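Local coordinates for tailspike protein (Siphovirus 9NA, PDB 3RIQ) that probably binds the lipopolysaccharide of Salmonella and cleaves its O-antigen as an endorhamnosidase, serving the phage as its receptor-recognising tailspike, at residues Arg224-Asp229 with Arg261-Val266; Thr250-Ile255 with Gly279-Ala284; Pro307-Ile312 with Gly329-Ile334; Gly324-Gly329 with Phe348-Asn353. All blocks are in the same frame, centred on the assembly; numbering follows the deposited sequence.

Interaction 1: Arg224-Asp229 with Arg261-Val266; sequences RNDGGD and RNYRLV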
# COMPACT_ATOMS: atom_id res chain seq x y z
N ARG A 224 -21.40 -7.13 -18.51
CA ARG A 224 -22.68 -7.13 -17.75
C ARG A 224 -22.56 -7.89 -16.42
O ARG A 224 -23.39 -8.78 -16.11
CB ARG A 224 -23.89 -7.64 -18.60
CG ARG A 224 -25.21 -7.13 -18.05
CD ARG A 224 -26.42 -7.55 -18.94
NE ARG A 224 -27.67 -7.07 -18.31
CZ ARG A 224 -28.18 -5.85 -18.46
NH1 ARG A 224 -27.60 -4.96 -19.29
NH2 ARG A 224 -29.32 -5.51 -17.84
N ASN A 225 -21.50 -7.55 -15.66
CA ASN A 225 -21.33 -8.05 -14.29
C ASN A 225 -21.59 -6.93 -13.28
O ASN A 225 -21.24 -5.76 -13.55
CB ASN A 225 -19.93 -8.65 -14.06
CG ASN A 225 -19.82 -10.11 -14.53
OD1 ASN A 225 -19.44 -10.99 -13.73
ND2 ASN A 225 -20.14 -10.37 -15.80
N ASP A 226 -22.21 -7.27 -12.15
CA ASP A 226 -22.45 -6.34 -11.05
C ASP A 226 -22.13 -7.06 -9.75
O ASP A 226 -22.80 -8.06 -9.42
CB ASP A 226 -23.91 -5.87 -11.09
CG ASP A 226 -24.23 -4.79 -10.06
OD1 ASP A 226 -23.42 -4.55 -9.12
OD2 ASP A 226 -25.32 -4.17 -10.22
N GLY A 227 -21.13 -6.56 -9.04
CA GLY A 227 -20.77 -7.19 -7.76
C GLY A 227 -21.77 -7.00 -6.63
O GLY A 227 -21.60 -7.57 -5.55
N GLY A 228 -22.81 -6.19 -6.86
CA GLY A 228 -23.75 -5.81 -5.80
C GLY A 228 -23.13 -4.81 -4.84
O GLY A 228 -21.94 -4.53 -4.94
N ASP A 229 -23.90 -4.26 -3.90
CA ASP A 229 -23.24 -3.49 -2.83
C ASP A 229 -22.19 -4.38 -2.11
O ASP A 229 -21.20 -3.87 -1.59
CB ASP A 229 -24.26 -2.87 -1.88
CG ASP A 229 -25.01 -1.74 -2.55
OD1 ASP A 229 -24.38 -1.00 -3.35
OD2 ASP A 229 -26.24 -1.62 -2.33
N ARG A 261 -21.99 -3.25 -19.86
CA ARG A 261 -21.27 -2.49 -18.83
C ARG A 261 -21.21 -3.25 -17.50
O ARG A 261 -21.73 -4.36 -17.38
CB ARG A 261 -21.93 -1.13 -18.66
CG ARG A 261 -21.84 -0.27 -19.94
CD ARG A 261 -22.68 0.98 -19.75
NE ARG A 261 -22.64 1.92 -20.88
CZ ARG A 261 -23.46 1.89 -21.93
NH1 ARG A 261 -24.39 0.93 -22.05
NH2 ARG A 261 -23.36 2.83 -22.87
N ASN A 262 -20.57 -2.66 -16.50
CA ASN A 262 -20.26 -3.35 -15.24
C ASN A 262 -20.26 -2.41 -14.06
O ASN A 262 -19.92 -1.24 -14.22
CB ASN A 262 -18.89 -4.04 -15.33
CG ASN A 262 -18.80 -4.97 -16.51
OD1 ASN A 262 -19.10 -6.17 -16.39
ND2 ASN A 262 -18.38 -4.44 -17.68
N TYR A 263 -20.58 -2.95 -12.89
CA TYR A 263 -20.79 -2.18 -11.66
C TYR A 263 -20.23 -2.87 -10.45
O TYR A 263 -20.21 -4.11 -10.38
CB TYR A 263 -22.32 -1.98 -11.39
CG TYR A 263 -22.98 -1.04 -12.37
CD1 TYR A 263 -23.13 0.33 -12.08
CD2 TYR A 263 -23.45 -1.49 -13.61
CE1 TYR A 263 -23.70 1.21 -12.99
CE2 TYR A 263 -24.05 -0.62 -14.51
CZ TYR A 263 -24.16 0.74 -14.19
OH TYR A 263 -24.72 1.60 -15.07
N ARG A 264 -19.75 -2.06 -9.51
CA ARG A 264 -19.49 -2.57 -8.16
C ARG A 264 -18.53 -3.77 -8.06
O ARG A 264 -18.80 -4.76 -7.36
CB ARG A 264 -20.83 -2.84 -7.43
CG ARG A 264 -21.57 -1.52 -7.18
CD ARG A 264 -22.89 -1.69 -6.44
NE ARG A 264 -23.90 -2.46 -7.16
CZ ARG A 264 -25.21 -2.42 -6.89
NH1 ARG A 264 -25.66 -1.68 -5.89
NH2 ARG A 264 -26.06 -3.14 -7.62
N LEU A 265 -17.43 -3.69 -8.81
CA LEU A 265 -16.40 -4.73 -8.76
C LEU A 265 -15.22 -4.23 -7.92
O LEU A 265 -15.10 -3.01 -7.64
CB LEU A 265 -15.92 -5.09 -10.18
CG LEU A 265 -17.05 -5.64 -11.07
CD1 LEU A 265 -16.56 -5.79 -12.53
CD2 LEU A 265 -17.57 -7.01 -10.56
N VAL A 266 -14.34 -5.16 -7.54
CA VAL A 266 -13.09 -4.83 -6.84
C VAL A 266 -11.90 -5.26 -7.69
O VAL A 266 -11.85 -6.42 -8.15
CB VAL A 266 -13.01 -5.56 -5.48
CG1 VAL A 266 -11.65 -5.26 -4.79
CG2 VAL A 266 -14.17 -5.15 -4.56
O HOH W 1 -28.12 -0.60 -4.09

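Interaction 2: Thr250-Ile255 with Gly279-Ala284; sequences TYQNEI and GIDVNA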
# COMPACT_ATOMS: atom_id res chain seq x y z
N THR A 250 -13.25 -3.67 -18.08
CA THR A 250 -14.71 -3.73 -18.02
C THR A 250 -15.22 -3.27 -19.39
O THR A 250 -14.85 -2.20 -19.87
CB THR A 250 -15.27 -2.85 -16.89
OG1 THR A 250 -14.78 -1.51 -17.02
CG2 THR A 250 -14.85 -3.39 -15.54
N TYR A 251 -16.04 -4.09 -20.03
CA TYR A 251 -16.55 -3.75 -21.37
C TYR A 251 -17.40 -2.47 -21.32
O TYR A 251 -18.06 -2.16 -20.34
CB TYR A 251 -17.35 -4.95 -21.94
CG TYR A 251 -17.40 -5.03 -23.48
CD1 TYR A 251 -16.46 -5.78 -24.18
CD2 TYR A 251 -18.39 -4.38 -24.20
CE1 TYR A 251 -16.49 -5.83 -25.57
CE2 TYR A 251 -18.43 -4.44 -25.57
CZ TYR A 251 -17.49 -5.16 -26.25
OH TYR A 251 -17.53 -5.25 -27.64
N GLN A 252 -17.38 -1.75 -22.44
CA GLN A 252 -18.18 -0.53 -22.63
C GLN A 252 -19.35 -0.66 -23.60
O GLN A 252 -19.31 -1.44 -24.53
CB GLN A 252 -17.29 0.61 -23.10
CG GLN A 252 -16.19 1.01 -22.07
CD GLN A 252 -14.81 0.60 -22.47
OE1 GLN A 252 -14.40 0.85 -23.60
NE2 GLN A 252 -14.09 0.02 -21.58
N ASN A 253 -20.37 0.14 -23.40
CA ASN A 253 -21.49 0.24 -24.34
C ASN A 253 -22.26 -1.09 -24.48
O ASN A 253 -22.47 -1.74 -23.51
CB ASN A 253 -21.03 0.83 -25.68
CG ASN A 253 -20.42 2.25 -25.54
OD1 ASN A 253 -20.23 2.77 -24.45
ND2 ASN A 253 -20.11 2.85 -26.67
N GLU A 254 -22.68 -1.46 -25.69
CA GLU A 254 -23.59 -2.61 -25.91
C GLU A 254 -22.87 -3.72 -26.67
O GLU A 254 -21.98 -3.45 -27.45
CB GLU A 254 -24.82 -2.19 -26.73
CG GLU A 254 -26.02 -1.63 -25.92
CD GLU A 254 -25.80 -0.21 -25.42
OE1 GLU A 254 -25.28 0.64 -26.19
OE2 GLU A 254 -26.22 0.08 -24.29
N ILE A 255 -23.32 -4.97 -26.47
CA ILE A 255 -23.00 -6.10 -27.36
C ILE A 255 -24.32 -6.69 -27.79
O ILE A 255 -25.19 -6.98 -26.94
CB ILE A 255 -22.18 -7.20 -26.66
CG1 ILE A 255 -20.83 -6.67 -26.23
CG2 ILE A 255 -21.99 -8.40 -27.64
CD1 ILE A 255 -20.05 -7.62 -25.30
N GLY A 279 -3.20 0.24 -18.92
CA GLY A 279 -2.79 -0.63 -17.80
C GLY A 279 -3.96 -1.29 -17.09
O GLY A 279 -3.91 -2.49 -16.77
N ILE A 280 -4.99 -0.51 -16.79
CA ILE A 280 -6.31 -1.08 -16.53
C ILE A 280 -7.28 -0.20 -17.31
O ILE A 280 -7.02 0.99 -17.50
CB ILE A 280 -6.69 -1.09 -15.01
CG1 ILE A 280 -6.79 0.33 -14.41
CG2 ILE A 280 -5.72 -1.96 -14.22
CD1 ILE A 280 -7.23 0.34 -12.95
N ASP A 281 -8.38 -0.80 -17.78
CA ASP A 281 -9.43 -0.03 -18.50
C ASP A 281 -10.72 -0.30 -17.75
O ASP A 281 -11.41 -1.29 -18.03
CB ASP A 281 -9.56 -0.52 -19.96
CG ASP A 281 -10.75 0.11 -20.68
OD1 ASP A 281 -11.34 1.07 -20.11
OD2 ASP A 281 -11.07 -0.33 -21.81
N VAL A 282 -11.04 0.54 -16.77
CA VAL A 282 -12.26 0.34 -15.98
C VAL A 282 -13.24 1.43 -16.40
O VAL A 282 -13.62 2.30 -15.61
CB VAL A 282 -11.96 0.35 -14.46
CG1 VAL A 282 -13.22 0.00 -13.65
CG2 VAL A 282 -10.86 -0.69 -14.12
N ASN A 283 -13.58 1.43 -17.70
CA ASN A 283 -14.57 2.37 -18.24
C ASN A 283 -15.88 1.66 -18.56
O ASN A 283 -15.89 0.45 -18.88
CB ASN A 283 -14.02 3.01 -19.53
CG ASN A 283 -12.95 4.05 -19.25
OD1 ASN A 283 -13.22 5.26 -19.26
ND2 ASN A 283 -11.72 3.60 -18.98
N ALA A 284 -16.97 2.42 -18.55
CA ALA A 284 -18.30 1.87 -18.88
C ALA A 284 -18.89 2.49 -20.16
O ALA A 284 -19.56 1.78 -20.90
CB ALA A 284 -19.26 2.07 -17.71
O HOH W 2 -18.24 -1.30 -17.64
O HOH W 3 -11.84 2.05 -23.30

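Interaction 3: Pro307-Ile312 with Gly329-Ile334; sequences PTQHII and GQKNII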
# COMPACT_ATOMS: atom_id res chain seq x y z
N PRO A 307 -23.01 5.53 -12.19
CA PRO A 307 -22.57 5.30 -10.82
C PRO A 307 -21.97 3.89 -10.63
O PRO A 307 -22.55 3.01 -10.00
CB PRO A 307 -23.83 5.55 -10.00
CG PRO A 307 -24.96 4.97 -10.90
CD PRO A 307 -24.48 5.37 -12.32
N THR A 308 -20.81 3.69 -11.23
CA THR A 308 -20.21 2.36 -11.24
C THR A 308 -19.76 1.88 -9.87
O THR A 308 -19.80 0.68 -9.61
CB THR A 308 -19.08 2.27 -12.28
OG1 THR A 308 -18.20 3.41 -12.13
CG2 THR A 308 -19.68 2.29 -13.69
N GLN A 309 -19.28 2.80 -8.99
CA GLN A 309 -18.92 2.42 -7.59
C GLN A 309 -17.93 1.26 -7.54
O GLN A 309 -18.05 0.38 -6.71
CB GLN A 309 -20.17 2.03 -6.79
CG GLN A 309 -21.15 3.20 -6.48
CD GLN A 309 -22.05 2.85 -5.28
OE1 GLN A 309 -21.59 2.81 -4.12
NE2 GLN A 309 -23.31 2.55 -5.56
N HIS A 310 -16.94 1.24 -8.44
CA HIS A 310 -15.87 0.26 -8.33
C HIS A 310 -14.91 0.67 -7.21
O HIS A 310 -14.82 1.86 -6.83
CB HIS A 310 -15.11 0.14 -9.64
CG HIS A 310 -15.95 -0.33 -10.80
ND1 HIS A 310 -16.63 -1.54 -10.79
CD2 HIS A 310 -16.13 0.20 -12.03
CE1 HIS A 310 -17.23 -1.70 -11.96
NE2 HIS A 310 -16.95 -0.66 -12.73
N ILE A 311 -14.19 -0.32 -6.70
CA ILE A 311 -13.03 -0.11 -5.84
C ILE A 311 -11.80 -0.57 -6.59
O ILE A 311 -11.73 -1.73 -7.05
CB ILE A 311 -13.18 -0.89 -4.51
CG1 ILE A 311 -14.44 -0.44 -3.75
CG2 ILE A 311 -11.89 -0.79 -3.67
CD1 ILE A 311 -14.76 -1.26 -2.45
N ILE A 312 -10.85 0.35 -6.75
CA ILE A 312 -9.62 0.07 -7.49
C ILE A 312 -8.47 0.39 -6.56
O ILE A 312 -8.32 1.54 -6.15
CB ILE A 312 -9.54 0.97 -8.74
CG1 ILE A 312 -10.71 0.67 -9.71
CG2 ILE A 312 -8.14 0.78 -9.46
CD1 ILE A 312 -10.85 1.73 -10.86
N GLY A 329 -17.10 6.97 -14.96
CA GLY A 329 -18.16 6.80 -14.00
C GLY A 329 -17.94 7.65 -12.76
O GLY A 329 -17.06 8.53 -12.70
N GLN A 330 -18.80 7.43 -11.78
CA GLN A 330 -18.73 8.19 -10.53
C GLN A 330 -18.92 7.31 -9.34
O GLN A 330 -19.31 6.16 -9.47
CB GLN A 330 -19.75 9.34 -10.52
CG GLN A 330 -21.24 8.90 -10.55
CD GLN A 330 -22.16 10.12 -10.40
OE1 GLN A 330 -22.20 10.76 -9.33
NE2 GLN A 330 -22.82 10.50 -11.48
N LYS A 331 -18.57 7.87 -8.18
CA LYS A 331 -18.62 7.19 -6.89
C LYS A 331 -17.68 5.99 -6.83
O LYS A 331 -17.84 5.11 -5.97
CB LYS A 331 -20.05 6.79 -6.54
CG LYS A 331 -20.97 7.99 -6.33
CD LYS A 331 -22.43 7.55 -6.10
CE LYS A 331 -22.65 7.30 -4.59
NZ LYS A 331 -23.88 6.58 -4.19
N ASN A 332 -16.66 5.99 -7.67
CA ASN A 332 -15.57 5.01 -7.55
C ASN A 332 -14.61 5.43 -6.45
O ASN A 332 -14.46 6.62 -6.18
CB ASN A 332 -14.79 4.89 -8.86
CG ASN A 332 -15.68 4.53 -10.05
OD1 ASN A 332 -16.26 3.45 -10.10
ND2 ASN A 332 -15.76 5.42 -11.02
N ILE A 333 -13.94 4.46 -5.83
CA ILE A 333 -12.84 4.70 -4.86
C ILE A 333 -11.56 4.15 -5.46
O ILE A 333 -11.53 2.99 -5.83
CB ILE A 333 -13.15 4.08 -3.47
CG1 ILE A 333 -14.35 4.78 -2.86
CG2 ILE A 333 -11.91 4.16 -2.56
CD1 ILE A 333 -14.92 4.09 -1.61
N ILE A 334 -10.55 5.00 -5.62
CA ILE A 334 -9.27 4.61 -6.20
C ILE A 334 -8.20 4.95 -5.20
O ILE A 334 -8.10 6.11 -4.80
CB ILE A 334 -8.97 5.32 -7.57
CG1 ILE A 334 -10.06 5.03 -8.59
CG2 ILE A 334 -7.62 4.85 -8.13
CD1 ILE A 334 -11.18 6.06 -8.61
O HOH W 4 -22.28 5.05 -2.11
O HOH W 5 -19.11 3.90 -3.28
O HOH W 6 -16.70 2.77 -4.77

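Interaction 4: Gly324-Gly329 with Phe348-Asn353; sequences GAWWDG and FDRGTN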
# COMPACT_ATOMS: atom_id res chain seq x y z
N GLY A 324 -1.76 4.82 -18.48
CA GLY A 324 -1.19 4.00 -17.41
C GLY A 324 -2.26 3.28 -16.59
O GLY A 324 -2.09 2.11 -16.24
N ALA A 325 -3.36 3.97 -16.29
CA ALA A 325 -4.53 3.39 -15.56
C ALA A 325 -5.63 4.41 -15.74
O ALA A 325 -5.40 5.63 -15.57
CB ALA A 325 -4.22 3.23 -14.06
N TRP A 326 -6.83 3.94 -16.08
CA TRP A 326 -7.95 4.86 -16.19
C TRP A 326 -9.32 4.23 -15.96
O TRP A 326 -9.48 2.98 -15.94
CB TRP A 326 -7.94 5.65 -17.50
CG TRP A 326 -8.43 4.97 -18.77
CD1 TRP A 326 -8.24 3.66 -19.18
CD2 TRP A 326 -9.09 5.64 -19.86
NE1 TRP A 326 -8.78 3.48 -20.47
CE2 TRP A 326 -9.31 4.68 -20.90
CE3 TRP A 326 -9.50 6.97 -20.07
CZ2 TRP A 326 -9.92 5.02 -22.12
CZ3 TRP A 326 -10.11 7.32 -21.29
CH2 TRP A 326 -10.31 6.34 -22.29
N TRP A 327 -10.28 5.12 -15.76
CA TRP A 327 -11.67 4.75 -15.42
C TRP A 327 -12.58 5.91 -15.78
O TRP A 327 -12.12 7.05 -15.98
CB TRP A 327 -11.82 4.43 -13.91
CG TRP A 327 -11.35 5.57 -13.02
CD1 TRP A 327 -12.09 6.65 -12.59
CD2 TRP A 327 -10.02 5.77 -12.55
NE1 TRP A 327 -11.29 7.50 -11.84
CE2 TRP A 327 -10.02 6.99 -11.80
CE3 TRP A 327 -8.83 5.03 -12.66
CZ2 TRP A 327 -8.85 7.50 -11.20
CZ3 TRP A 327 -7.69 5.51 -12.05
CH2 TRP A 327 -7.70 6.73 -11.31
N ASP A 328 -13.87 5.60 -15.89
CA ASP A 328 -14.91 6.66 -15.96
C ASP A 328 -15.92 6.39 -14.84
O ASP A 328 -15.65 5.61 -13.92
CB ASP A 328 -15.59 6.77 -17.34
CG ASP A 328 -16.57 5.63 -17.61
OD1 ASP A 328 -16.43 4.58 -16.94
OD2 ASP A 328 -17.48 5.78 -18.48
N GLY A 329 -17.10 6.97 -14.96
CA GLY A 329 -18.16 6.80 -14.00
C GLY A 329 -17.94 7.65 -12.76
O GLY A 329 -17.06 8.53 -12.70
N PHE A 348 -5.87 8.67 -15.61
CA PHE A 348 -6.91 9.46 -16.28
C PHE A 348 -8.28 9.11 -15.66
O PHE A 348 -8.70 7.94 -15.62
CB PHE A 348 -6.88 9.17 -17.80
CG PHE A 348 -7.57 10.19 -18.67
CD1 PHE A 348 -6.85 10.82 -19.71
CD2 PHE A 348 -8.94 10.47 -18.56
CE1 PHE A 348 -7.49 11.76 -20.59
CE2 PHE A 348 -9.57 11.38 -19.43
CZ PHE A 348 -8.85 12.03 -20.44
N ASP A 349 -8.98 10.13 -15.18
CA ASP A 349 -10.36 10.02 -14.71
C ASP A 349 -11.27 10.69 -15.72
O ASP A 349 -11.30 11.94 -15.84
CB ASP A 349 -10.50 10.61 -13.29
CG ASP A 349 -11.91 10.48 -12.72
OD1 ASP A 349 -12.91 10.38 -13.47
OD2 ASP A 349 -12.02 10.52 -11.47
N ARG A 350 -12.00 9.85 -16.47
CA ARG A 350 -12.87 10.32 -17.55
C ARG A 350 -14.28 10.59 -17.02
O ARG A 350 -15.17 11.06 -17.76
CB ARG A 350 -12.89 9.27 -18.69
CG ARG A 350 -13.90 9.60 -19.79
CD ARG A 350 -13.32 10.20 -21.01
NE ARG A 350 -13.30 9.06 -21.90
CZ ARG A 350 -13.28 9.05 -23.24
NH1 ARG A 350 -13.20 10.15 -24.00
NH2 ARG A 350 -13.30 7.85 -23.80
N GLY A 351 -14.50 10.27 -15.75
CA GLY A 351 -15.81 10.45 -15.11
C GLY A 351 -15.86 11.71 -14.26
O GLY A 351 -15.32 12.76 -14.63
N THR A 352 -16.53 11.60 -13.11
CA THR A 352 -16.66 12.73 -12.21
C THR A 352 -16.97 12.19 -10.81
O THR A 352 -17.35 11.04 -10.67
CB THR A 352 -17.82 13.67 -12.69
OG1 THR A 352 -17.81 14.88 -11.93
CG2 THR A 352 -19.20 12.99 -12.53
N ASN A 353 -16.83 13.01 -9.77
CA ASN A 353 -17.28 12.65 -8.44
C ASN A 353 -16.68 11.31 -8.00
O ASN A 353 -17.35 10.46 -7.44
CB ASN A 353 -18.83 12.63 -8.40
CG ASN A 353 -19.39 12.37 -7.02
OD1 ASN A 353 -18.82 12.79 -6.01
ND2 ASN A 353 -20.53 11.66 -6.96

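Interaction 1: Arg224-Asp229 with Arg261-Val266
R264 holds D226 side-on with two nitrogens, one to each carboxylate oxygen. Its NE donates to D226 OD1 at 2.9 Å, within the guanidinium plane and on the oxygen's syn lone pair, while NH2 makes the salt bridge to D226 OD2, also at 2.9 Å. R264 points at the 224-229 loop, and a bend at chi3 (-64°) turns the guanidinium so that G228 C and D229 N lie over one face, near its rim. NH1 pairs with D229 OD1 in a second salt bridge whose hydrogen bond is bent and weak, and a water links D229 OD2 with the same nitrogen. G228 N meets D226 OD1 from above the carboxylate plane, closing an Asx turn; OD1 thus takes two N-H donors, and the turn positions the carboxylate for the arginine.

Backbone bonds continue the contact: Y263 N to N225 O at 3.0 Å, and G227 N to Y263 O at 2.9 Å. N262 suits its place because its amide oxygen can imitate a backbone carbonyl, and OD1 takes N225 N at 2.9 Å. Glycine at 227 lets the chain pass close to R264 O, and L265 CD2 packs against G227 N.

The contact joins two loops of successive beta-helix coils, one following strand 220-223 and the other leading into strand 266-273. Y241 of the second subunit packs on D229, while R264 and L265 pair onward with T308 and I311.

Interaction 2: Thr250-Ile255 with Gly279-Ala284
This is a polar, largely backbone-directed contact between successive coils of the right-handed beta-helix, where the ends of the parallel strands 249-250 and 281-282 pass into the following turns. T250 N donates to D281 O at 3.0 Å, and further along N253 N reaches A284 O at 3.1 Å. Between these two bonds the main chains no longer pair directly, and side chains take over.

The carbonyl of N283 is the focus. T250 OG1 donates to N283 O at 2.9 Å, and Q252 NE2 donates to it at 3.3 Å; the two arrive from opposite faces of the carbonyl plane. Threonine suits this place because its hydroxyl, set between the backbone N and carbonyl carbon (chi1 54°), sits right at the backbone, where it can meet N283 O from above the carbonyl plane. Water 2 donates to N283 O as well, joining it to Y251 O.

Q252 needs its greater length. Its CG lies 3.3 Å from N283 O, and the bend at chi2 (108°) then swings NE2 towards N283 O and the D281 carboxylate. That carboxylate is itself steadied by N283 ND2, which meets D281 OD1 at 2.8 Å, nearly head-on to the C-O bond. V282 shares the face of T250 and packs on H310 and W327 within the coil. NE2 of Q252 meets D281 OD2 at 3.0 Å from above the carboxylate plane, while water 3 spans Q252 OE1 and the same D281 oxygen.

Interaction 3: Pro307-Ile312 with Gly329-Ile334
N332 OD1 is gripped by two donors at once, the hydroxyl OG1 of T308 at 2.8 Å and the backbone N of H310 at 2.8 Å, each in the plane of the amide and on a lone pair. Two in-plane bonds of this kind hold the asparagine amide flat, and the imidazole of H310 lies beside it, pointing the same way with the planes only 8° apart. The imidazole is fixed in turn by L265 N, which binds H310 ND1. N332 also reaches beyond the contact, since ND2 makes a weak bond to D328 O.

From here the chains enter parallel strands, I333 N bonding to H310 O and I312 N to I333 O, both at 2.9 Å. Such parallel pairing of successive rungs builds the beta-helix, here a right-handed one, and like residues stack along its axis. I312 lies beside I334, CD1 to CG1 4.1 Å, on the face turned to V282 and I280; I311 and I333 are on the other face, where R318 of the second subunit packs on I333. Beta-branched isoleucine suits both the extended strand and close stacking.

The opposite end is looser. Q309 and K331 lie side by side, CG of Q309 3.8 Å from CB of K331, their polar ends joined through a water between Q309 OE1 and K331 NZ. K331 is exposed, and the backbone bond there, Q309 N to Q330 O at 3.4 Å, is weak. P307 packs on Q330, P307 CA lying 3.8 Å from Q330 CG.

Interaction 4: Gly324-Gly329 with Phe348-Asn353
Residues 324-329 and 348-353 run parallel, W326 beside F348 and W327 beside D349, with F348 N bonded to A325 O, W327 N to F348 O and R350 N to W327 O, the last at 2.8 Å and nearly straight at 171°. Past the strands one more backbone bond, T352 N to G329 O at 3.1 Å, ties the loops.

The two faces of the pair carry different chemistry. On one, W326 and F348 point the same way and form a T-shaped pair: the edge of the indole six-membered ring meets the phenyl face, centroids 5.5 Å apart and planes at 84°. CB of W326 and CB of F348 are 3.7 Å apart, and chi1 of F348 (-162°, CG opposite its own nitrogen) sets the ring so that its face receives the indole edge. R350, just after the strand, reaches to the same indole; with bends at chi2 and chi3, its guanidinium approaches obliquely, NH2 3.7 Å from W326 CH2.

On the other face W327 spreads its indole under the neighbouring strand, so that F348 O and D349 CA both lie over it, the latter as a CH-pi contact. Its NE1 donates to D349 OD2 at 3.1 Å from well above the carboxylate plane. Tryptophan suits the site by offering both a broad apolar face and one N-H to a buried acid. D349 OD1 meanwhile receives G351 N in an Asx turn that bends the chain out of the strand.

Within the beta-helix this pair lies between strands 281-282 and 374-376. W327 packs against I334 of strand 333-340 and I356 of strand 355-362, while W326 touches D281 and N283.

How the interactions relate
All four contacts are mostly buried and join successive coils of one beta-helix, but interaction 3 has an exposed end at K331. Interactions 1 and 3 reach the second subunit, through D229 and I333, whereas 2 and 4 touch no other chain. Interactions 2 and 4 lie on the same stack of parallel strands, with V282 N bonded to W326 O; interaction 3 belongs to another stack and shares G329 with interaction 4. Interaction 1 sits at the loops feeding that second stack, R264 N meeting T308 O and R261 bridging to E254 of interaction 2. Chemistry follows place: an ionic network in 1, amides and a carbonyl in 2, isoleucine stacking with a watery margin in 3, aromatic pairing in 4.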